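Local atomic coordinates of galactan 1,3-beta-galactosidase (PDB entry 7BYS), a protein that probably hydrolyses the beta-1,3-linked galactan backbone of arabinogalactan from its end, using a family 43 glycosidase domain joined to a carbohydrate-binding module. Residues V80-V85 with S135-I140. Numbering follows the deposited sequence.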
loop_
_atom_site.group_PDB
_atom_site.type_symbol
_atom_site.label_atom_id
_atom_site.label_comp_id
_atom_site.label_asym_id
_atom_site.label_seq_id
_atom_site.Cartn_x
_atom_site.Cartn_y
_atom_site.Cartn_z
ATOM N N VAL A 80 -0.808 17.810 2.121
ATOM C CA VAL A 80 -0.634 17.173 3.425
ATOM C C VAL A 80 -0.545 15.683 3.150
ATOM O O VAL A 80 -1.530 15.079 2.706
ATOM C CB VAL A 80 -1.799 17.472 4.378
ATOM C CG1 VAL A 80 -1.710 16.579 5.616
ATOM C CG2 VAL A 80 -1.803 18.941 4.783
ATOM N N GLU A 81 0.632 15.089 3.387
ATOM C CA GLU A 81 0.870 13.713 2.978
ATOM C C GLU A 81 1.478 12.897 4.105
ATOM O O GLU A 81 2.183 13.423 4.971
ATOM C CB GLU A 81 1.781 13.629 1.741
ATOM C CG GLU A 81 1.039 14.017 0.447
ATOM C CD GLU A 81 1.929 14.085 -0.778
ATOM O OE1 GLU A 81 3.150 13.879 -0.663
ATOM O OE2 GLU A 81 1.399 14.358 -1.876
ATOM N N ARG A 82 1.208 11.596 4.055
ATOM C CA ARG A 82 1.847 10.603 4.906
ATOM C C ARG A 82 1.782 10.940 6.405
ATOM O O ARG A 82 2.803 10.989 7.078
ATOM C CB ARG A 82 3.279 10.334 4.459
ATOM C CG ARG A 82 3.336 9.742 3.046
ATOM C CD ARG A 82 4.763 9.525 2.546
ATOM N NE ARG A 82 4.755 9.016 1.170
ATOM C CZ ARG A 82 4.518 7.752 0.827
ATOM N NH1 ARG A 82 4.312 6.816 1.744
ATOM N NH2 ARG A 82 4.523 7.418 -0.458
ATOM N N PRO A 83 0.579 11.171 6.941
ATOM C CA PRO A 83 0.469 11.456 8.374
ATOM C C PRO A 83 0.949 10.274 9.209
ATOM O O PRO A 83 0.838 9.114 8.811
ATOM C CB PRO A 83 -1.033 11.681 8.567
ATOM C CG PRO A 83 -1.664 10.799 7.504
ATOM C CD PRO A 83 -0.741 10.940 6.320
ATOM N N LYS A 84 1.488 10.589 10.382
ATOM C CA LYS A 84 1.982 9.599 11.336
ATOM C C LYS A 84 1.643 10.151 12.714
ATOM O O LYS A 84 1.715 11.364 12.917
ATOM C CB LYS A 84 3.520 9.442 11.214
ATOM C CG LYS A 84 4.027 9.067 9.810
ATOM C CD LYS A 84 3.731 7.619 9.448
ATOM C CE LYS A 84 3.944 7.398 7.951
ATOM N NZ LYS A 84 2.692 7.655 7.138
ATOM N N VAL A 85 1.225 9.292 13.642
ATOM C CA VAL A 85 0.830 9.735 14.979
ATOM C C VAL A 85 1.478 8.834 16.021
ATOM O O VAL A 85 1.418 7.602 15.914
ATOM C CB VAL A 85 -0.700 9.737 15.168
ATOM C CG1 VAL A 85 -1.055 10.232 16.575
ATOM C CG2 VAL A 85 -1.385 10.612 14.127
ATOM N N SER A 135 12.475 18.437 3.820
ATOM C CA SER A 135 11.839 17.179 4.191
ATOM C C SER A 135 10.649 16.985 3.270
ATOM O O SER A 135 9.755 17.837 3.222
ATOM C CB SER A 135 11.394 17.215 5.655
ATOM O OG SER A 135 10.765 16.000 6.036
ATOM N N ARG A 136 10.634 15.869 2.538
ATOM C CA ARG A 136 9.496 15.546 1.688
ATOM C C ARG A 136 8.813 14.289 2.222
ATOM O O ARG A 136 8.206 14.354 3.292
ATOM C CB ARG A 136 9.888 15.519 0.206
ATOM C CG ARG A 136 10.110 16.925 -0.327
ATOM C CD ARG A 136 10.477 16.935 -1.804
ATOM N NE ARG A 136 10.617 18.296 -2.320
ATOM C CZ ARG A 136 11.719 19.032 -2.211
ATOM N NH1 ARG A 136 12.793 18.572 -1.586
ATOM N NH2 ARG A 136 11.737 20.261 -2.716
ATOM N N ASP A 137 8.916 13.138 1.553
ATOM C CA ASP A 137 8.362 11.924 2.156
ATOM C C ASP A 137 9.002 11.717 3.523
ATOM O O ASP A 137 10.215 11.889 3.690
ATOM C CB ASP A 137 8.718 10.698 1.318
ATOM C CG ASP A 137 7.808 10.486 0.129
ATOM O OD1 ASP A 137 7.015 11.376 -0.216
ATOM O OD2 ASP A 137 7.933 9.416 -0.486
ATOM N N GLU A 138 8.188 11.350 4.506
ATOM C CA GLU A 138 8.694 11.183 5.860
ATOM C C GLU A 138 7.939 10.068 6.560
ATOM O O GLU A 138 6.866 9.640 6.121
ATOM C CB GLU A 138 8.629 12.488 6.678
ATOM C CG GLU A 138 7.284 13.223 6.675
ATOM C CD GLU A 138 6.118 12.403 7.216
ATOM O OE1 GLU A 138 5.096 12.332 6.521
ATOM O OE2 GLU A 138 6.221 11.805 8.319
ATOM N N SER A 139 8.507 9.619 7.673
ATOM C CA SER A 139 7.760 8.847 8.646
ATOM C C SER A 139 8.267 9.220 10.032
ATOM O O SER A 139 9.269 9.931 10.182
ATOM C CB SER A 139 7.876 7.345 8.359
ATOM O OG SER A 139 7.103 6.582 9.269
ATOM N N ILE A 140 7.580 8.710 11.048
ATOM C CA ILE A 140 7.975 8.878 12.444
ATOM C C ILE A 140 8.121 7.483 13.018
ATOM O O ILE A 140 7.213 6.658 12.878
ATOM C CB ILE A 140 6.915 9.665 13.241
ATOM C CG1 ILE A 140 6.733 11.077 12.675
ATOM C CG2 ILE A 140 7.262 9.691 14.742
ATOM C CD1 ILE A 140 7.923 11.960 12.875
HETATM O O HOH W 1 5.004 12.627 1.033
#
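D137, just before strand 138-142, meets R82 of strand 79-88; these innermost strands of neighbouring blades run nearly parallel (10° apart) along the central channel of the five-bladed beta-propeller of family 43. The arginine, extended from CG to NE, lies obliquely against the aspartate, with guanidinium and carboxylate planes turned 54° apart. R82 NE and D137 OD1 form a long salt bridge of 3.5 Å, while R82 NH1 turns to N243 O and D137 OD2 takes the backbone N-H of A188. A water donates to both D137 OD1 (2.7 Å) and E81 OE1, linking two acids whose nearest oxygens stand 4.6 Å apart; it lies in the guanidinium plane, at its edge. E81, R82 and D137 bind galactose in a sugar-bound form of this enzyme; none is bound here, and the contact contributes to that site together with Q242, which touches R82. Between the two strands, E138, bent at chi2, brings OE1 to 2.7 Å from the backbone O of R82; its OE2 is buried without a partner. K84 slides past E138 in the opposite direction, its CB on I140 CG1 and its CD and CE against S139 OG. Bends at chi2 and chi4 curl its amine back over its own strand, leaving NZ 5.3 Å from E138 OE1, and it also reaches A22 O in the first blade. A leucine at K84 would probably leave the carbonyl oxygens of P83 and A22 without this shared donor, loosening the link between blades. K84 NZ sits 2.9 Å from P83 O, above the carbonyl plane by 53°.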